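Side-chain contacts in hypothetical protein Atu2299 (Agrobacterium tumefaciens, PDB 2HLY), which is of unknown function but belongs to the DUF2026 family, which is grouped with the papain-like cysteine peptidases of clan CA: residues A61-G66 against K118-P123; F72-E77 against T82-N87; E86-W91 against E147-R152. All coordinates share one frame; numbering follows the deposited sequence.

Interaction 1 (A61-G66 against K118-P123)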
# COMPACT_ATOMS: atom_id res chain seq x y z
N ALA A 61 9.49 -2.48 8.53
CA ALA A 61 9.25 -3.42 7.42
C ALA A 61 10.50 -3.55 6.58
O ALA A 61 11.23 -2.58 6.38
CB ALA A 61 8.08 -2.97 6.56
N ALA A 62 10.76 -4.77 6.10
CA ALA A 62 11.92 -5.01 5.24
C ALA A 62 11.55 -6.04 4.19
O ALA A 62 10.80 -6.96 4.49
CB ALA A 62 13.08 -5.51 6.05
N TYR A 63 12.07 -5.86 2.98
CA TYR A 63 11.77 -6.75 1.87
C TYR A 63 13.03 -7.09 1.12
O TYR A 63 13.89 -6.22 0.93
CB TYR A 63 10.88 -6.02 0.86
CG TYR A 63 9.52 -5.65 1.37
CD1 TYR A 63 8.50 -6.62 1.39
CD2 TYR A 63 9.22 -4.34 1.77
CE1 TYR A 63 7.23 -6.30 1.84
CE2 TYR A 63 7.94 -4.01 2.23
CZ TYR A 63 6.95 -5.00 2.26
OH TYR A 63 5.67 -4.71 2.69
N ASN A 64 13.16 -8.34 0.67
CA ASN A 64 14.17 -8.63 -0.33
C ASN A 64 13.48 -8.55 -1.68
O ASN A 64 12.59 -9.35 -1.97
CB ASN A 64 14.78 -10.02 -0.13
CG ASN A 64 15.77 -10.38 -1.24
OD1 ASN A 64 15.57 -10.01 -2.40
ND2 ASN A 64 16.83 -11.10 -0.88
N LEU A 65 13.85 -7.55 -2.48
CA LEU A 65 13.24 -7.37 -3.79
C LEU A 65 14.29 -7.64 -4.86
O LEU A 65 15.10 -6.78 -5.19
CB LEU A 65 12.64 -5.96 -3.91
CG LEU A 65 11.62 -5.59 -2.82
CD1 LEU A 65 11.25 -4.12 -2.93
CD2 LEU A 65 10.38 -6.49 -2.80
N GLY A 66 14.27 -8.87 -5.38
CA GLY A 66 15.16 -9.26 -6.47
C GLY A 66 16.64 -9.21 -6.10
O GLY A 66 17.49 -8.95 -6.97
N LYS A 118 6.50 -4.24 -8.79
CA LYS A 118 5.78 -5.52 -8.82
C LYS A 118 4.77 -5.61 -7.67
O LYS A 118 4.84 -4.85 -6.71
CB LYS A 118 6.73 -6.72 -8.74
CG LYS A 118 7.83 -6.79 -9.81
CD LYS A 118 8.61 -8.09 -9.67
CE LYS A 118 9.82 -8.13 -10.58
NZ LYS A 118 10.45 -9.47 -10.57
N MET A 119 3.83 -6.55 -7.78
CA MET A 119 2.89 -6.79 -6.70
C MET A 119 3.57 -7.39 -5.46
O MET A 119 4.39 -8.29 -5.60
CB MET A 119 1.81 -7.76 -7.16
CG MET A 119 0.91 -8.23 -6.04
SD MET A 119 -0.51 -9.21 -6.52
CE MET A 119 0.25 -10.77 -6.91
N PHE A 120 3.18 -6.92 -4.27
CA PHE A 120 3.50 -7.66 -3.04
C PHE A 120 2.23 -8.15 -2.34
O PHE A 120 1.47 -7.37 -1.77
CB PHE A 120 4.35 -6.86 -2.03
CG PHE A 120 4.81 -7.71 -0.90
CD1 PHE A 120 5.99 -8.45 -1.02
CD2 PHE A 120 4.02 -7.86 0.24
CE1 PHE A 120 6.41 -9.31 0.02
CE2 PHE A 120 4.40 -8.74 1.26
CZ PHE A 120 5.61 -9.45 1.15
N GLN A 121 2.02 -9.46 -2.39
CA GLN A 121 0.88 -10.11 -1.73
C GLN A 121 1.37 -11.53 -1.40
O GLN A 121 1.56 -12.35 -2.31
CB GLN A 121 -0.32 -10.16 -2.68
CG GLN A 121 -1.53 -10.88 -2.03
CD GLN A 121 -2.74 -11.06 -2.93
OE1 GLN A 121 -3.75 -11.59 -2.47
NE2 GLN A 121 -2.66 -10.61 -4.19
N ARG A 122 1.59 -11.79 -0.11
CA ARG A 122 2.18 -13.07 0.32
C ARG A 122 1.55 -13.50 1.65
O ARG A 122 1.11 -12.65 2.43
CB ARG A 122 3.70 -12.95 0.49
CG ARG A 122 4.48 -12.51 -0.76
CD ARG A 122 5.98 -12.85 -0.65
NE ARG A 122 6.15 -14.30 -0.54
CZ ARG A 122 7.00 -14.93 0.27
NH1 ARG A 122 7.83 -14.25 1.08
NH2 ARG A 122 7.01 -16.25 0.30
N PRO A 123 1.52 -14.82 1.94
CA PRO A 123 0.95 -15.24 3.22
C PRO A 123 1.77 -14.70 4.40
O PRO A 123 2.99 -14.74 4.36
CB PRO A 123 1.03 -16.78 3.17
CG PRO A 123 1.16 -17.12 1.70
CD PRO A 123 1.98 -15.97 1.13

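Interaction 2 (F72-E77 against T82-N87)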
# COMPACT_ATOMS: atom_id res chain seq x y z
N PHE A 72 12.71 -0.34 5.73
CA PHE A 72 11.97 0.77 6.32
C PHE A 72 12.23 0.78 7.81
O PHE A 72 11.48 0.21 8.61
CB PHE A 72 10.48 0.67 6.02
CG PHE A 72 10.14 0.76 4.56
CD1 PHE A 72 10.06 2.00 3.92
CD2 PHE A 72 9.84 -0.38 3.84
CE1 PHE A 72 9.72 2.09 2.57
CE2 PHE A 72 9.48 -0.29 2.46
CZ PHE A 72 9.43 0.96 1.84
N ALA A 73 13.33 1.43 8.17
CA ALA A 73 13.79 1.49 9.56
C ALA A 73 14.77 2.64 9.70
O ALA A 73 15.29 3.14 8.69
CB ALA A 73 14.47 0.18 9.94
N ASP A 74 15.03 3.04 10.94
CA ASP A 74 16.12 3.97 11.24
C ASP A 74 17.34 3.19 11.72
O ASP A 74 17.20 2.14 12.37
CB ASP A 74 15.69 4.96 12.33
CG ASP A 74 14.75 6.05 11.83
OD1 ASP A 74 14.44 6.09 10.61
OD2 ASP A 74 14.32 6.86 12.67
N HIS A 75 18.52 3.68 11.40
CA HIS A 75 19.74 3.10 11.94
C HIS A 75 20.11 3.83 13.23
O HIS A 75 20.09 5.06 13.29
CB HIS A 75 20.89 3.18 10.94
CG HIS A 75 22.08 2.36 11.32
ND1 HIS A 75 23.17 2.89 11.97
CD2 HIS A 75 22.33 1.04 11.18
CE1 HIS A 75 24.05 1.93 12.20
NE2 HIS A 75 23.57 0.80 11.72
N ARG A 76 20.44 3.06 14.26
CA ARG A 76 20.79 3.63 15.55
C ARG A 76 21.66 2.67 16.34
O ARG A 76 21.34 1.48 16.45
CB ARG A 76 19.51 3.97 16.34
CG ARG A 76 19.75 4.08 17.82
CD ARG A 76 18.93 5.16 18.47
NE ARG A 76 17.59 4.72 18.81
CZ ARG A 76 16.48 5.31 18.37
NH1 ARG A 76 16.55 6.36 17.56
NH2 ARG A 76 15.30 4.84 18.74
N GLU A 77 22.76 3.20 16.88
CA GLU A 77 23.61 2.46 17.82
C GLU A 77 24.11 1.14 17.21
O GLU A 77 23.73 0.05 17.64
CB GLU A 77 22.85 2.20 19.14
CG GLU A 77 22.49 3.47 19.94
CD GLU A 77 21.34 3.26 20.93
OE1 GLU A 77 21.25 2.16 21.53
OE2 GLU A 77 20.54 4.20 21.13
N THR A 82 12.55 0.99 14.62
CA THR A 82 11.38 1.54 13.93
C THR A 82 11.60 3.02 13.60
O THR A 82 12.10 3.78 14.42
CB THR A 82 10.14 1.36 14.79
OG1 THR A 82 10.07 -0.02 15.20
CG2 THR A 82 8.89 1.73 14.02
N GLY A 83 11.22 3.41 12.38
CA GLY A 83 11.42 4.79 11.93
C GLY A 83 10.70 5.82 12.79
O GLY A 83 9.51 5.68 13.09
N ALA A 84 11.44 6.85 13.19
CA ALA A 84 10.86 7.96 13.94
C ALA A 84 10.34 9.06 13.02
O ALA A 84 9.66 9.99 13.46
CB ALA A 84 11.88 8.52 14.94
N GLY A 85 10.65 8.94 11.73
CA GLY A 85 10.23 9.91 10.73
C GLY A 85 9.73 9.21 9.48
O GLY A 85 8.86 8.33 9.55
N GLU A 86 10.31 9.58 8.34
CA GLU A 86 9.80 9.13 7.05
C GLU A 86 10.12 7.67 6.71
O GLU A 86 9.67 7.19 5.67
CB GLU A 86 10.26 10.08 5.92
CG GLU A 86 9.67 11.48 6.07
CD GLU A 86 9.98 12.42 4.90
OE1 GLU A 86 10.57 11.97 3.89
OE2 GLU A 86 9.60 13.62 5.00
N ASN A 87 10.88 6.99 7.57
CA ASN A 87 11.15 5.54 7.38
C ASN A 87 10.10 4.61 7.98
O ASN A 87 10.19 3.40 7.79
CB ASN A 87 12.54 5.14 7.90
CG ASN A 87 13.67 5.72 7.07
OD1 ASN A 87 13.55 5.87 5.85
ND2 ASN A 87 14.77 6.04 7.73
O HOH W 1 10.03 1.82 10.49
O HOH W 2 12.54 7.75 10.00

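Interaction 3 (E86-W91 against E147-R152)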
# COMPACT_ATOMS: atom_id res chain seq x y z
N GLU A 86 10.31 9.58 8.34
CA GLU A 86 9.80 9.13 7.05
C GLU A 86 10.12 7.67 6.71
O GLU A 86 9.67 7.19 5.67
CB GLU A 86 10.26 10.08 5.92
CG GLU A 86 9.67 11.48 6.07
CD GLU A 86 9.98 12.42 4.90
OE1 GLU A 86 10.57 11.97 3.89
OE2 GLU A 86 9.60 13.62 5.00
N ASN A 87 10.88 6.99 7.57
CA ASN A 87 11.15 5.54 7.38
C ASN A 87 10.10 4.61 7.98
O ASN A 87 10.19 3.40 7.79
CB ASN A 87 12.54 5.14 7.90
CG ASN A 87 13.67 5.72 7.07
OD1 ASN A 87 13.55 5.87 5.85
ND2 ASN A 87 14.77 6.04 7.73
N PHE A 88 9.15 5.17 8.72
CA PHE A 88 8.00 4.40 9.19
C PHE A 88 7.23 3.87 7.98
O PHE A 88 7.10 4.56 6.97
CB PHE A 88 7.08 5.29 10.02
CG PHE A 88 6.04 4.54 10.78
CD1 PHE A 88 6.36 3.96 11.99
CD2 PHE A 88 4.74 4.42 10.28
CE1 PHE A 88 5.42 3.26 12.71
CE2 PHE A 88 3.78 3.72 11.01
CZ PHE A 88 4.14 3.13 12.22
N HIS A 89 6.73 2.64 8.09
CA HIS A 89 6.02 2.02 6.97
C HIS A 89 4.78 1.26 7.41
O HIS A 89 4.78 0.65 8.47
CB HIS A 89 6.97 1.10 6.20
CG HIS A 89 6.44 0.66 4.88
ND1 HIS A 89 6.34 1.51 3.80
CD2 HIS A 89 5.97 -0.54 4.46
CE1 HIS A 89 5.84 0.86 2.77
NE2 HIS A 89 5.61 -0.39 3.14
N CYS A 90 3.72 1.32 6.59
CA CYS A 90 2.47 0.60 6.86
C CYS A 90 2.22 -0.44 5.79
O CYS A 90 2.66 -0.28 4.64
CB CYS A 90 1.29 1.57 6.85
SG CYS A 90 1.34 2.76 8.18
N TRP A 91 1.47 -1.47 6.17
CA TRP A 91 1.05 -2.53 5.24
C TRP A 91 -0.36 -2.97 5.63
O TRP A 91 -0.96 -2.41 6.56
CB TRP A 91 2.03 -3.70 5.31
CG TRP A 91 2.14 -4.30 6.67
CD1 TRP A 91 1.42 -5.35 7.17
CD2 TRP A 91 3.03 -3.89 7.71
NE1 TRP A 91 1.81 -5.61 8.46
CE2 TRP A 91 2.79 -4.73 8.82
CE3 TRP A 91 4.02 -2.90 7.81
CZ2 TRP A 91 3.50 -4.61 10.02
CZ3 TRP A 91 4.72 -2.77 9.01
CH2 TRP A 91 4.47 -3.63 10.09
N GLU A 147 1.70 1.25 19.05
CA GLU A 147 1.66 2.56 19.69
C GLU A 147 2.06 3.67 18.71
O GLU A 147 1.39 4.71 18.59
CB GLU A 147 2.53 2.58 20.96
CG GLU A 147 2.16 1.53 22.00
CD GLU A 147 2.61 0.08 21.67
OE1 GLU A 147 3.56 -0.12 20.87
OE2 GLU A 147 2.01 -0.86 22.23
N ALA A 148 3.14 3.42 17.96
CA ALA A 148 3.59 4.34 16.93
C ALA A 148 2.54 4.51 15.82
O ALA A 148 2.29 5.63 15.38
CB ALA A 148 4.92 3.87 16.32
N THR A 149 1.94 3.40 15.41
CA THR A 149 0.90 3.45 14.37
C THR A 149 -0.27 4.31 14.82
O THR A 149 -0.71 5.21 14.09
CB THR A 149 0.46 2.04 14.01
OG1 THR A 149 1.60 1.32 13.53
CG2 THR A 149 -0.61 2.06 12.92
N ALA A 150 -0.72 4.09 16.06
CA ALA A 150 -1.84 4.86 16.58
C ALA A 150 -1.52 6.36 16.57
O ALA A 150 -2.33 7.18 16.13
CB ALA A 150 -2.21 4.40 18.00
N ARG A 151 -0.32 6.71 17.05
CA ARG A 151 0.07 8.11 17.08
C ARG A 151 0.18 8.72 15.68
O ARG A 151 -0.20 9.87 15.48
CB ARG A 151 1.35 8.32 17.89
CG ARG A 151 1.16 8.02 19.39
CD ARG A 151 2.43 8.30 20.20
NE ARG A 151 2.21 8.19 21.65
CZ ARG A 151 2.75 7.26 22.44
NH1 ARG A 151 3.55 6.31 21.93
NH2 ARG A 151 2.51 7.26 23.76
N ARG A 152 0.70 7.96 14.72
CA ARG A 152 0.85 8.47 13.36
C ARG A 152 -0.50 8.85 12.75
O ARG A 152 -0.59 9.82 12.00
CB ARG A 152 1.53 7.43 12.47
CG ARG A 152 2.99 7.23 12.79
CD ARG A 152 3.84 7.85 11.75
NE ARG A 152 5.24 7.78 12.14
CZ ARG A 152 6.23 8.27 11.41
NH1 ARG A 152 5.98 8.85 10.25
NH2 ARG A 152 7.48 8.16 11.86

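Interaction 1 (A61-G66 against K118-P123)
Y63 and F120 make this contact with their rings alone, a compact example of two strands whose backbones stay well apart while a pair of aromatic rings bridges the gap: the CA atoms of Y63 and F120 are 9.7 Å apart. The arrangement is T-shaped. Y63 turns an edge to the face of F120, with CE1 standing above the middle of that ring and 3.6 Å from F120 CZ; the ring centroids are 4.8 Å apart and the planes 69° from each other. CD1 of Y63 follows CE1 onto the same face and lies 3.7 Å from F120 CE1. F120 reaches across because its CG is anti to the backbone N (chi1 -172°), which sends the ring out from its strand toward Y63. Its opposite face is backed by R122, whose CG rests toward the rim, so the ring is held between an aromatic edge and an aliphatic chain. The hydroxyl of Y63 is hydrogen-bonded to Y142 OH and, weakly, to D100 OD2, while F140 makes a further edge-to-face pair with F120. The pair joins strand 60-65 of one antiparallel sheet to edge strand 120-123 of another, packing consistent with the beta half of a papain-like fold.

Interaction 2 (F72-E77 against T82-N87)
D74 and N87 meet in the connection between the two antiparallel sheets, strand 68-72 to strand 89-94, an irregular loop folded back on itself whose two limbs are clasped by one carboxylate. OD1 of D74 accepts N87 ND2 at 2.9 Å; the donor arrives nearly head-on to the C-O bond, and the acceptor lies close to the amide plane. The two flat groups stand 76° apart. The other oxygen serves the backbone: A84 N reaches D74 OD2 at 2.9 Å in an almost straight bond (175°), coming from above the carboxylate plane. With bonds to both oxygens, rotation of the carboxylate is restrained. D74 has CG beside its own backbone N (chi1 -75°), which swings the group over the loop at G83 and A84, where OD1 stands 3.5 Å from G83 CA. Nearer the sheet, F72 CB lies 3.3 Å from N87 O, and the F72 ring stacks on H89. T82 is tied by its hydroxyl to E145 and R143. Two waters bridge the limbs: water 1 links F72 O and G83 N, accepting from the latter, while water 2, accepting from both G85 N and N87 N, donates to D74 OD1 at 2.6 Å.

Interaction 3 (E86-W91 against E147-R152)
F88, at the end of the loop that leads into strand 89-94, faces one side of helix 146-152, where the R152 N to A148 O bond (2.9 Å) marks the turn that brings A148, T149 and R152 together. With chi1 at -168° the ring of F88 swings off the backbone on the side away from the nitrogen and stands out toward the helix, where it meets three side chains in three different ways. R152 lies over one face. Its CG makes a CH-pi contact, 4.2 Å from the ring centroid and 17° off the normal, and NE sits above the ring toward its rim. The chain bends at chi2, and the guanidinium then runs back alongside the phenylalanine, its plane nearly parallel to the ring (10° apart), to end over F88 CB, 3.4 Å from R152 CZ. This is a helix docked against the entry of a strand in the four-stranded antiparallel sheet; helix 31-50 lies close by, with A32 touching R152. NH2 of R152 is hydrogen-bonded to G85 O, which helps to hold the guanidinium in place. At the far end of the phenylalanine, T149 OG1 approaches the ring edge in plane, 3.4 Å from F88 CZ, with its hydrogen bond made to E145 O, just ahead of the helix, rather than to the ring. A148 CB reaches F88 CE1 obliquely at 3.7 Å, while T82 also packs on the phenylalanine.

How the interactions relate
From the N terminus, strand 60-65 comes first and opens the large loop that interaction 1 closes at strand 120-123. Interaction 2 is nested inside that loop, closing a short excursion between strands 68-72 and 89-94. Interaction 3 starts on the residues where interaction 2 ends, sharing E86 and N87, and leaves the large loop to reach helix 146-152, so it crosses interaction 1. In space, the hydrogen bond between A61 O and F72 N joins interactions 1 and 2, and the packing of A61 CB against H89 joins interactions 1 and 3. Together the contacts tie the three-stranded sheet to the four-stranded one, and both the excursion and the helix to the start of strand 89-94.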